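PDB 5IG2: short-chain dehydrogenase/reductase SDR from Burkholderia phymatum, which binds NAD and probably acts as an oxidoreductase on CH-OH groups, with NAD or NADP as acceptor. Local coordinates for residues 17-22 / 28-33; 24-29 / 96-101; 154-159 / 267-272; 274-277 / 283-286. One frame throughout, in Å; residues are numbered along the deposited sequence. Where two conformers were deposited one is given.

Interaction 1 of 4, residues 17-22 / 28-33; sequences AVITGA and RAFAEK. With NAD (nicotinamide-adenine-dinucleotide), chain F.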
# COMPACT_ATOMS: atom_id res chain seq x y z
N ALA B 17 46.05 -25.99 9.92
CA ALA B 17 46.41 -25.19 8.75
C ALA B 17 47.00 -23.86 9.20
O ALA B 17 46.46 -23.20 10.09
CB ALA B 17 45.19 -24.94 7.86
N VAL B 18 48.13 -23.49 8.60
CA VAL B 18 48.74 -22.17 8.75
C VAL B 18 48.54 -21.44 7.43
O VAL B 18 48.93 -21.95 6.37
CB VAL B 18 50.23 -22.27 9.10
CG1 VAL B 18 50.89 -20.88 9.12
CG2 VAL B 18 50.43 -22.99 10.43
N ILE B 19 47.95 -20.25 7.49
CA ILE B 19 47.61 -19.49 6.29
C ILE B 19 48.18 -18.08 6.43
O ILE B 19 47.84 -17.37 7.38
CB ILE B 19 46.09 -19.42 6.06
CG1 ILE B 19 45.50 -20.82 5.95
CG2 ILE B 19 45.79 -18.58 4.82
CD1 ILE B 19 44.01 -20.85 6.28
N THR B 20 49.01 -17.68 5.47
CA THR B 20 49.48 -16.31 5.41
C THR B 20 48.60 -15.50 4.46
O THR B 20 47.96 -16.06 3.55
CB THR B 20 50.96 -16.25 4.98
OG1 THR B 20 51.09 -16.45 3.57
CG2 THR B 20 51.74 -17.33 5.70
N GLY B 21 48.55 -14.19 4.68
CA GLY B 21 47.61 -13.37 3.95
C GLY B 21 46.16 -13.65 4.31
O GLY B 21 45.26 -13.44 3.48
N ALA B 22 45.92 -14.14 5.52
CA ALA B 22 44.60 -14.61 5.94
C ALA B 22 43.61 -13.49 6.22
O ALA B 22 42.43 -13.77 6.44
CB ALA B 22 44.75 -15.49 7.18
N ARG B 28 41.79 -15.50 3.44
CA ARG B 28 40.56 -15.54 4.22
C ARG B 28 39.66 -16.68 3.76
O ARG B 28 39.05 -17.37 4.59
CB ARG B 28 39.85 -14.20 4.10
CG ARG B 28 38.55 -14.08 4.84
CD ARG B 28 38.03 -12.65 4.68
NE ARG B 28 36.76 -12.41 5.34
CZ ARG B 28 35.57 -12.61 4.78
NH1 ARG B 28 35.49 -13.07 3.53
NH2 ARG B 28 34.47 -12.37 5.45
N ALA B 29 39.57 -16.90 2.45
CA ALA B 29 38.73 -17.97 1.91
C ALA B 29 39.30 -19.35 2.26
O ALA B 29 38.53 -20.29 2.54
CB ALA B 29 38.58 -17.81 0.40
N PHE B 30 40.63 -19.50 2.22
CA PHE B 30 41.24 -20.74 2.70
C PHE B 30 40.87 -21.00 4.16
O PHE B 30 40.58 -22.14 4.55
CB PHE B 30 42.77 -20.66 2.58
CG PHE B 30 43.29 -20.55 1.17
CD1 PHE B 30 42.57 -21.08 0.10
CD2 PHE B 30 44.51 -19.94 0.93
CE1 PHE B 30 43.09 -20.98 -1.20
CE2 PHE B 30 45.03 -19.84 -0.36
CZ PHE B 30 44.32 -20.35 -1.43
N ALA B 31 40.90 -19.95 4.98
CA ALA B 31 40.59 -20.12 6.39
C ALA B 31 39.13 -20.53 6.58
O ALA B 31 38.83 -21.42 7.38
CB ALA B 31 40.91 -18.82 7.13
N GLU B 32 38.22 -19.91 5.82
CA GLU B 32 36.82 -20.29 5.89
C GLU B 32 36.62 -21.73 5.46
O GLU B 32 35.88 -22.48 6.10
CB GLU B 32 35.98 -19.35 5.01
CG GLU B 32 35.92 -17.94 5.54
CD GLU B 32 35.30 -16.98 4.53
OE1 GLU B 32 35.53 -17.15 3.32
OE2 GLU B 32 34.57 -16.06 4.96
N LYS B 33 37.27 -22.14 4.37
CA LYS B 33 37.13 -23.52 3.91
C LYS B 33 37.73 -24.49 4.92
O LYS B 33 37.12 -25.51 5.25
CB LYS B 33 37.78 -23.68 2.54
CG LYS B 33 37.68 -25.08 1.95
CD LYS B 33 36.24 -25.51 1.72
CE LYS B 33 36.20 -26.87 1.04
NZ LYS B 33 34.83 -27.34 0.74
PA NAD F . 44.63 -9.58 -0.85
O1A NAD F . 45.18 -8.21 -0.83
O2A NAD F . 43.11 -9.63 -0.71
O5B NAD F . 45.28 -10.54 0.24
C5B NAD F . 46.71 -10.61 0.41
C4B NAD F . 46.98 -10.40 1.88
O4B NAD F . 48.40 -10.49 2.11
C3B NAD F . 46.52 -9.05 2.45
O3B NAD F . 45.65 -9.22 3.56
C2B NAD F . 47.83 -8.37 2.89
O2B NAD F . 47.68 -7.60 4.07
C1B NAD F . 48.72 -9.58 3.15
N9A NAD F . 50.15 -9.30 3.12
C8A NAD F . 50.82 -8.48 2.26
N7A NAD F . 52.09 -8.32 2.55
C5A NAD F . 52.27 -9.11 3.68
C6A NAD F . 53.39 -9.37 4.48
N6A NAD F . 54.57 -8.77 4.32
N1A NAD F . 53.24 -10.24 5.51
C2A NAD F . 52.04 -10.79 5.71
N3A NAD F . 50.90 -10.60 5.04
C4A NAD F . 51.08 -9.74 4.03
O3 NAD F . 45.05 -10.30 -2.21
PN NAD F . 44.90 -11.81 -2.71
O1N NAD F . 44.03 -12.57 -1.78
O2N NAD F . 44.55 -11.75 -4.14
O5D NAD F . 46.42 -12.27 -2.56
C5D NAD F . 46.76 -13.62 -2.19
C4D NAD F . 47.76 -14.15 -3.19
O4D NAD F . 47.11 -14.41 -4.46
C3D NAD F . 48.94 -13.22 -3.50
O3D NAD F . 50.14 -13.98 -3.53
C2D NAD F . 48.61 -12.72 -4.91
O2D NAD F . 49.80 -12.36 -5.61
C1D NAD F . 47.95 -13.97 -5.48
N1N NAD F . 47.12 -13.79 -6.76
C2N NAD F . 46.06 -12.96 -6.73
C3N NAD F . 45.26 -12.82 -7.86
C7N NAD F . 43.98 -12.05 -7.87
O7N NAD F . 43.50 -11.68 -8.95
N7N NAD F . 43.47 -11.68 -6.70
C4N NAD F . 45.59 -13.55 -9.00
C5N NAD F . 46.67 -14.40 -8.99
C6N NAD F . 47.44 -14.51 -7.86

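Interaction 2 of 4, residues 24-29 / 96-101; sequences SGFGRA and FNNAGV. With NAD (nicotinamide-adenine-dinucleotide), chain F.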
# COMPACT_ATOMS: atom_id res chain seq x y z
N SER B 24 42.41 -11.29 4.13
CA SER B 24 41.70 -10.82 2.95
C SER B 24 41.77 -11.89 1.88
O SER B 24 42.53 -12.85 1.99
CB SER B 24 42.30 -9.49 2.48
OG SER B 24 41.68 -9.00 1.30
N GLY B 25 40.94 -11.73 0.85
CA GLY B 25 41.09 -12.48 -0.40
C GLY B 25 41.21 -13.99 -0.25
O GLY B 25 40.44 -14.62 0.48
N PHE B 26 42.17 -14.58 -0.97
CA PHE B 26 42.33 -16.04 -0.96
C PHE B 26 42.59 -16.56 0.45
O PHE B 26 42.03 -17.59 0.84
CB PHE B 26 43.49 -16.49 -1.86
CG PHE B 26 43.34 -16.13 -3.32
CD1 PHE B 26 42.11 -15.83 -3.87
CD2 PHE B 26 44.47 -16.11 -4.14
CE1 PHE B 26 42.00 -15.50 -5.22
CE2 PHE B 26 44.37 -15.78 -5.47
CZ PHE B 26 43.13 -15.48 -6.02
N GLY B 27 43.47 -15.90 1.20
CA GLY B 27 43.83 -16.42 2.51
C GLY B 27 42.62 -16.54 3.42
O GLY B 27 42.42 -17.58 4.07
N ARG B 28 41.79 -15.50 3.44
CA ARG B 28 40.56 -15.54 4.22
C ARG B 28 39.66 -16.68 3.76
O ARG B 28 39.05 -17.37 4.59
CB ARG B 28 39.85 -14.20 4.10
CG ARG B 28 38.55 -14.08 4.84
CD ARG B 28 38.03 -12.65 4.68
NE ARG B 28 36.76 -12.41 5.34
CZ ARG B 28 35.57 -12.61 4.78
NH1 ARG B 28 35.49 -13.07 3.53
NH2 ARG B 28 34.47 -12.37 5.45
N ALA B 29 39.57 -16.90 2.45
CA ALA B 29 38.73 -17.97 1.91
C ALA B 29 39.30 -19.35 2.26
O ALA B 29 38.53 -20.29 2.54
CB ALA B 29 38.58 -17.81 0.40
N PHE B 96 49.81 -22.62 3.76
CA PHE B 96 49.50 -21.81 2.58
C PHE B 96 50.43 -20.61 2.60
O PHE B 96 50.20 -19.65 3.35
CB PHE B 96 48.04 -21.35 2.58
CG PHE B 96 47.03 -22.45 2.39
CD1 PHE B 96 46.56 -23.17 3.47
CD2 PHE B 96 46.52 -22.73 1.14
CE1 PHE B 96 45.62 -24.17 3.30
CE2 PHE B 96 45.58 -23.73 0.96
CZ PHE B 96 45.13 -24.45 2.05
N ASN B 97 51.49 -20.63 1.77
CA ASN B 97 52.36 -19.46 1.61
C ASN B 97 51.71 -18.58 0.55
O ASN B 97 51.98 -18.68 -0.65
CB ASN B 97 53.78 -19.85 1.20
CG ASN B 97 54.52 -20.64 2.28
OD1 ASN B 97 54.64 -20.21 3.43
ND2 ASN B 97 55.03 -21.81 1.91
N ASN B 98 50.83 -17.70 1.01
CA ASN B 98 49.84 -17.07 0.14
C ASN B 98 49.90 -15.54 0.12
O ASN B 98 49.52 -14.95 -0.89
CB ASN B 98 48.44 -17.54 0.57
CG ASN B 98 47.32 -16.73 -0.06
OD1 ASN B 98 47.01 -16.89 -1.25
ND2 ASN B 98 46.70 -15.87 0.73
N ALA B 99 50.37 -14.90 1.19
CA ALA B 99 50.53 -13.45 1.17
C ALA B 99 51.29 -13.00 -0.07
O ALA B 99 52.22 -13.67 -0.53
CB ALA B 99 51.28 -12.96 2.42
N GLY B 100 50.86 -11.87 -0.63
CA GLY B 100 51.53 -11.34 -1.80
C GLY B 100 51.15 -9.89 -2.01
O GLY B 100 50.13 -9.42 -1.51
N VAL B 101 52.01 -9.19 -2.74
CA VAL B 101 51.81 -7.79 -3.11
C VAL B 101 52.18 -7.64 -4.58
O VAL B 101 52.65 -8.58 -5.23
CB VAL B 101 52.62 -6.81 -2.23
CG1 VAL B 101 52.23 -6.93 -0.78
CG2 VAL B 101 54.13 -7.06 -2.39
PA NAD F . 44.63 -9.58 -0.85
O1A NAD F . 45.18 -8.21 -0.83
O2A NAD F . 43.11 -9.63 -0.71
O5B NAD F . 45.28 -10.54 0.24
C5B NAD F . 46.71 -10.61 0.41
C4B NAD F . 46.98 -10.40 1.88
O4B NAD F . 48.40 -10.49 2.11
C3B NAD F . 46.52 -9.05 2.45
O3B NAD F . 45.65 -9.22 3.56
C2B NAD F . 47.83 -8.37 2.89
O2B NAD F . 47.68 -7.60 4.07
C1B NAD F . 48.72 -9.58 3.15
N9A NAD F . 50.15 -9.30 3.12
C8A NAD F . 50.82 -8.48 2.26
N7A NAD F . 52.09 -8.32 2.55
C5A NAD F . 52.27 -9.11 3.68
C6A NAD F . 53.39 -9.37 4.48
N6A NAD F . 54.57 -8.77 4.32
N1A NAD F . 53.24 -10.24 5.51
C2A NAD F . 52.04 -10.79 5.71
N3A NAD F . 50.90 -10.60 5.04
C4A NAD F . 51.08 -9.74 4.03
O3 NAD F . 45.05 -10.30 -2.21
PN NAD F . 44.90 -11.81 -2.71
O1N NAD F . 44.03 -12.57 -1.78
O2N NAD F . 44.55 -11.75 -4.14
O5D NAD F . 46.42 -12.27 -2.56
C5D NAD F . 46.76 -13.62 -2.19
C4D NAD F . 47.76 -14.15 -3.19
O4D NAD F . 47.11 -14.41 -4.46
C3D NAD F . 48.94 -13.22 -3.50
O3D NAD F . 50.14 -13.98 -3.53
C2D NAD F . 48.61 -12.72 -4.91
O2D NAD F . 49.80 -12.36 -5.61
C1D NAD F . 47.95 -13.97 -5.48
N1N NAD F . 47.12 -13.79 -6.76
C2N NAD F . 46.06 -12.96 -6.73
C3N NAD F . 45.26 -12.82 -7.86
C7N NAD F . 43.98 -12.05 -7.87
O7N NAD F . 43.50 -11.68 -8.95
N7N NAD F . 43.47 -11.68 -6.70
C4N NAD F . 45.59 -13.55 -9.00
C5N NAD F . 46.67 -14.40 -8.99
C6N NAD F . 47.44 -14.51 -7.86
O HOH W 1 44.98 -13.52 0.50

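Interaction 3 of 4, residues 154-159 / 267-272; sequences GLLSPP and LATVRL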
# COMPACT_ATOMS: atom_id res chain seq x y z
N GLY B 154 52.91 -16.14 -13.12
CA GLY B 154 54.08 -16.98 -13.03
C GLY B 154 54.23 -17.91 -14.21
O GLY B 154 55.22 -18.65 -14.30
N LEU B 155 53.25 -17.91 -15.11
CA LEU B 155 53.28 -18.72 -16.31
C LEU B 155 53.34 -17.89 -17.58
O LEU B 155 53.63 -18.45 -18.64
CB LEU B 155 52.04 -19.64 -16.37
CG LEU B 155 51.76 -20.51 -15.14
CD1 LEU B 155 50.37 -21.17 -15.28
CD2 LEU B 155 52.85 -21.54 -14.96
N LEU B 156 53.06 -16.59 -17.49
CA LEU B 156 53.04 -15.64 -18.59
C LEU B 156 53.90 -14.44 -18.20
O LEU B 156 54.32 -14.32 -17.05
CB LEU B 156 51.62 -15.15 -18.87
CG LEU B 156 50.59 -16.19 -19.26
CD1 LEU B 156 49.21 -15.56 -19.24
CD2 LEU B 156 50.90 -16.70 -20.63
N SER B 157 54.11 -13.54 -19.14
CA SER B 157 54.83 -12.29 -18.88
C SER B 157 54.05 -11.12 -19.48
O SER B 157 54.46 -10.52 -20.48
CB SER B 157 56.26 -12.37 -19.42
OG SER B 157 56.94 -13.46 -18.82
N PRO B 158 52.92 -10.77 -18.86
CA PRO B 158 52.13 -9.64 -19.36
C PRO B 158 52.88 -8.33 -19.19
O PRO B 158 53.63 -8.14 -18.21
CB PRO B 158 50.87 -9.67 -18.49
CG PRO B 158 50.94 -10.93 -17.67
CD PRO B 158 52.37 -11.37 -17.63
N PRO B 159 52.67 -7.36 -20.08
CA PRO B 159 53.42 -6.10 -20.00
C PRO B 159 53.08 -5.27 -18.77
O PRO B 159 51.98 -5.35 -18.22
CB PRO B 159 53.04 -5.38 -21.30
CG PRO B 159 51.80 -6.04 -21.78
CD PRO B 159 51.86 -7.46 -21.30
N LEU B 267 44.94 -21.12 -20.68
CA LEU B 267 45.85 -22.06 -21.31
C LEU B 267 46.19 -21.68 -22.75
O LEU B 267 47.29 -21.98 -23.22
CB LEU B 267 45.27 -23.48 -21.23
CG LEU B 267 45.42 -24.06 -19.82
CD1 LEU B 267 44.62 -25.34 -19.65
CD2 LEU B 267 46.90 -24.30 -19.50
N ALA B 268 45.29 -21.00 -23.47
CA ALA B 268 45.63 -20.58 -24.83
C ALA B 268 46.86 -19.67 -24.83
O ALA B 268 47.77 -19.84 -25.64
CB ALA B 268 44.44 -19.89 -25.50
N THR B 269 46.91 -18.70 -23.92
CA THR B 269 48.04 -17.79 -23.94
C THR B 269 49.26 -18.38 -23.24
O THR B 269 50.39 -17.98 -23.57
CB THR B 269 47.68 -16.43 -23.33
OG1 THR B 269 47.15 -16.60 -22.01
CG2 THR B 269 46.66 -15.70 -24.21
N VAL B 270 49.08 -19.34 -22.34
CA VAL B 270 50.25 -20.06 -21.83
C VAL B 270 50.88 -20.89 -22.95
O VAL B 270 52.10 -20.92 -23.11
CB VAL B 270 49.86 -20.94 -20.63
CG1 VAL B 270 51.02 -21.81 -20.21
CG2 VAL B 270 49.42 -20.05 -19.47
N ARG B 271 50.05 -21.56 -23.75
CA ARG B 271 50.58 -22.33 -24.87
C ARG B 271 51.34 -21.42 -25.84
O ARG B 271 52.39 -21.81 -26.37
CB ARG B 271 49.43 -23.07 -25.57
CG ARG B 271 49.86 -23.91 -26.77
CD ARG B 271 50.56 -25.21 -26.36
NE ARG B 271 51.49 -25.69 -27.38
CZ ARG B 271 52.80 -25.87 -27.20
NH1 ARG B 271 53.36 -25.62 -26.02
NH2 ARG B 271 53.56 -26.31 -28.19
N LEU B 272 50.85 -20.19 -26.04
CA LEU B 272 51.51 -19.26 -26.95
C LEU B 272 52.92 -18.93 -26.47
O LEU B 272 53.88 -18.94 -27.25
CB LEU B 272 50.67 -17.99 -27.09
CG LEU B 272 51.14 -16.93 -28.09
CD1 LEU B 272 51.06 -17.46 -29.52
CD2 LEU B 272 50.35 -15.65 -27.94

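Interaction 4 of 4, residues 274-277 / 283-286; sequences HEDI and PTDP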
# COMPACT_ATOMS: atom_id res chain seq x y z
N HIS B 274 54.74 -20.78 -24.42
CA HIS B 274 55.56 -21.98 -24.50
C HIS B 274 56.05 -22.22 -25.92
O HIS B 274 57.20 -22.63 -26.13
CB HIS B 274 54.77 -23.19 -23.99
CG HIS B 274 54.56 -23.18 -22.50
ND1 HIS B 274 53.70 -24.04 -21.86
CD2 HIS B 274 55.10 -22.40 -21.53
CE1 HIS B 274 53.72 -23.80 -20.56
NE2 HIS B 274 54.57 -22.81 -20.34
N GLU B 275 55.20 -21.95 -26.92
CA GLU B 275 55.65 -22.19 -28.28
C GLU B 275 56.62 -21.11 -28.75
O GLU B 275 57.46 -21.38 -29.61
CB GLU B 275 54.46 -22.28 -29.24
CG GLU B 275 54.92 -22.87 -30.59
CD GLU B 275 53.80 -23.02 -31.59
OE1 GLU B 275 52.69 -22.49 -31.34
OE2 GLU B 275 54.04 -23.67 -32.63
N ASP B 276 56.51 -19.88 -28.21
CA ASP B 276 57.55 -18.89 -28.44
C ASP B 276 58.90 -19.47 -28.04
O ASP B 276 59.86 -19.47 -28.82
CB ASP B 276 57.31 -17.61 -27.63
CG ASP B 276 56.15 -16.76 -28.12
OD1 ASP B 276 55.64 -16.95 -29.26
OD2 ASP B 276 55.74 -15.88 -27.32
N ILE B 277 58.97 -19.98 -26.81
CA ILE B 277 60.22 -20.52 -26.28
C ILE B 277 60.67 -21.71 -27.11
O ILE B 277 61.82 -21.77 -27.56
CB ILE B 277 60.05 -20.90 -24.80
CG1 ILE B 277 59.80 -19.65 -23.95
CG2 ILE B 277 61.27 -21.70 -24.31
CD1 ILE B 277 59.20 -19.97 -22.59
N PRO B 283 59.05 -13.03 -28.34
CA PRO B 283 57.78 -13.14 -27.61
C PRO B 283 56.63 -12.51 -28.39
O PRO B 283 56.70 -11.36 -28.83
CB PRO B 283 58.06 -12.39 -26.30
CG PRO B 283 59.55 -12.59 -26.08
CD PRO B 283 60.16 -12.58 -27.47
N THR B 284 55.57 -13.29 -28.59
CA THR B 284 54.42 -12.80 -29.35
C THR B 284 53.75 -11.63 -28.62
O THR B 284 53.48 -11.70 -27.42
CB THR B 284 53.42 -13.94 -29.57
OG1 THR B 284 54.05 -15.02 -30.29
CG2 THR B 284 52.22 -13.46 -30.37
N ASP B 285 53.49 -10.54 -29.35
CA ASP B 285 52.86 -9.38 -28.74
C ASP B 285 51.53 -9.78 -28.12
O ASP B 285 50.75 -10.51 -28.74
CB ASP B 285 52.61 -8.27 -29.77
CG ASP B 285 53.87 -7.69 -30.35
OD1 ASP B 285 54.96 -7.86 -29.76
OD2 ASP B 285 53.76 -7.05 -31.42
N PRO B 286 51.23 -9.32 -26.90
CA PRO B 286 49.90 -9.58 -26.33
C PRO B 286 48.82 -8.80 -27.06
O PRO B 286 49.06 -7.71 -27.60
CB PRO B 286 50.05 -9.10 -24.88
CG PRO B 286 51.08 -8.00 -24.97
CD PRO B 286 52.06 -8.47 -26.03

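Interaction 1 of 4, residues 17-22 / 28-33
Ile19 meets Phe30 and Ala31 in an apolar strand-on-helix contact at the heart of the first beta-alpha-beta unit of a Rossmann fold, where strand 16-20 runs under helix 25-36. Between the two lies the glycine-rich turn of the classical SDR TGxxxGxG motif, which begins here with Thr20 and Gly21. The buried contact is built mainly around one methyl. Ile19 holds CG1 beside its backbone N and anti to the carbonyl carbon (chi1 -58°), and the extended second torsion sends CD1 up against the backbone of the helix. That methyl lies 3.8 Å from Ala31 CB and 3.9 Å from Phe30 CB, and its approach to Ala31 CA, 3.5 Å from Ile19 CD1, is tight for two carbons. The other branch, Ile19 CG2, comes to the edge of the Phe30 ring near its plane, while the ring itself leads away to stack with Phe96 on the neighbouring strand. Leu43 of strand 40-45 packs on both Ile19 and Ala31, so the third element of the unit joins the same apolar cluster. Just after the strand, Gly21 borders the cofactor, its CA 3.5 Å from O4B of the adenine ribose of NAD. Arg28 CA comes within 3.4 Å of Ala22 O, a van der Waals touch between the start of the turn and the helix.

Interaction 2 of 4, residues 24-29 / 96-101
The ring of Phe26 and the amide of Asn98 are the flat groups here: over one face of the ring, above its centre, lies the phosphate oxygen O2N of NAD, and Asn98 OD1 sits in the ring plane at its edge. The same amide oxygen is 3.6 Å from Phe26 CB. Elsewhere on the ring, Phe26 CE2 comes within 3.5 Å of C2N of the nicotinamide, which ties the aromatic group to the cofactor's reactive end. With chi1 at 168°, the Asn98 side chain swings off opposite its backbone N and carries the amide to the helix start; its OD1 is hydrogen-bonded to Thr149, which fixes how the amide is turned and leaves ND2 facing Gly27. Two donors then confront each other, Asn98 ND2 and Gly27 N being 3.3 Å apart, and a water resolves the conflict by accepting from both. The same water reaches NAD O1N at 2.6 Å and Ser24 O, joining the helix start, Asn98 and the phosphate. The pyrophosphate is gripped directly as well: Phe26 N donates to NAD O1N at 2.9 Å (153°), and Ser24 OG makes a short bond to O2A. Because Gly25 has no side chain, O1N can approach its CA to 3.2 Å. On the other segment, Asn98 O accepts the ribose hydroxyl O3D of NAD at 2.9 Å. A glycine-rich helix start receiving the pyrophosphate, and an NNAG stretch (Asn97 to Gly100) flanking the cofactor and binding its ribose, are hallmarks of the classical SDR NAD site.

Interaction 3 of 4, residues 154-159 / 267-272
Leu156 lays its isobutyl group across Thr269 and Val270, joining the loop between strand 144-149 and helix 162-185 of the Rossmann fold to the C-terminal helix 267-279. Leu156 keeps CG beside its backbone N (chi1 -60°) and has an extended second torsion, a common leucine shape that brings CD2 over the helix backbone although the side chain does not start out facing it. CG1 of Val270 stands anti to the backbone N (chi1 173°), which leaves CG2 beside the N and facing the leucine, 3.8 Å from Leu156 CD2; the two side chains cross at about a right angle. The same Val270 CG2 also rests 4.1 Å from Leu155 CB, so one methyl serves two consecutive leucines. Thr269 OG1 sits between its backbone N and carbonyl carbon (chi1 55°), 3.6 Å from Leu156 CD1, and is hydrogen-bonded to Ile266 O. Much of the loop faces the third subunit: Leu155 packs on Ile277 of that subunit, and Ser157 OG is hydrogen-bonded to its Glu176 and Ser173. Within its own chain the loop is also tied to helix 162-185, Leu156 O to His169 and Pro158 O to Asn165. Leu156 CD2 comes to 3.2 Å from the backbone oxygen Thr269 O.

Interaction 4 of 4, residues 274-277 / 283-286
Asp276 reaches out from helix 267-279 and lays its carboxylate against the Pro283-Thr284 peptide of the tail that follows. Both oxygens are used, and both bonds end on the same residue. OD1 of Asp276 accepts from Thr284 OG1 at 2.7 Å through its syn lone pair, on the side of the other oxygen. OD2 accepts from Thr284 N at 2.9 Å in a nearly straight bond (171°), but the N-H comes in from above, 47° out of the carboxylate plane. The pairing follows from the threonine's shape: with OG1 beside its own backbone N (chi1 -59°), hydroxyl and amide lie close enough to serve one carboxylate, and the bond through OG1 fixes that rotamer. Pro283 completes the fit, its CA 3.4 Å from Asp276 OD2. The aspartate is buried, and its charge has a further partner, since OD1 also forms a salt bridge with Arg281 NE in the turn between the two segments; this would be expected to favour the ionised form. The third subunit packs against this region: His180 of that chain lies on Pro283, and its His274 stacks on the His274 ring here. The arrangement is a two-point tie from one carboxylate to the amide and hydroxyl of a single threonine; it folds the chain back after its last helix, in a C-terminal extension beyond the Rossmann sheet that lies at a subunit interface of this oligomeric SDR protein.

In the fold
The four contacts form two groups. Interactions 1 and 2 share helix 25-36 and adjoining strands 16-20 and 94-97 and have centres 7 Å apart; Val18 O to Phe96 N, 2.8 Å, and Thr20 OG1 to Asn98 N, 2.9 Å, are probable hydrogen bonds between them, and both touch NAD. Interactions 3 and 4 share helix 267-279, have centres 8 Å apart, and meet where Leu272 CD2 lies 3.8 Å from Thr284 CG2; both border the third subunit. Between the groups, nearest atoms of interactions 2 and 3 are still about 11 Å apart. In interaction 3 the side chain of Leu155 is about 10 Å from NAD, whereas interaction 4 is remote from the annotated sites.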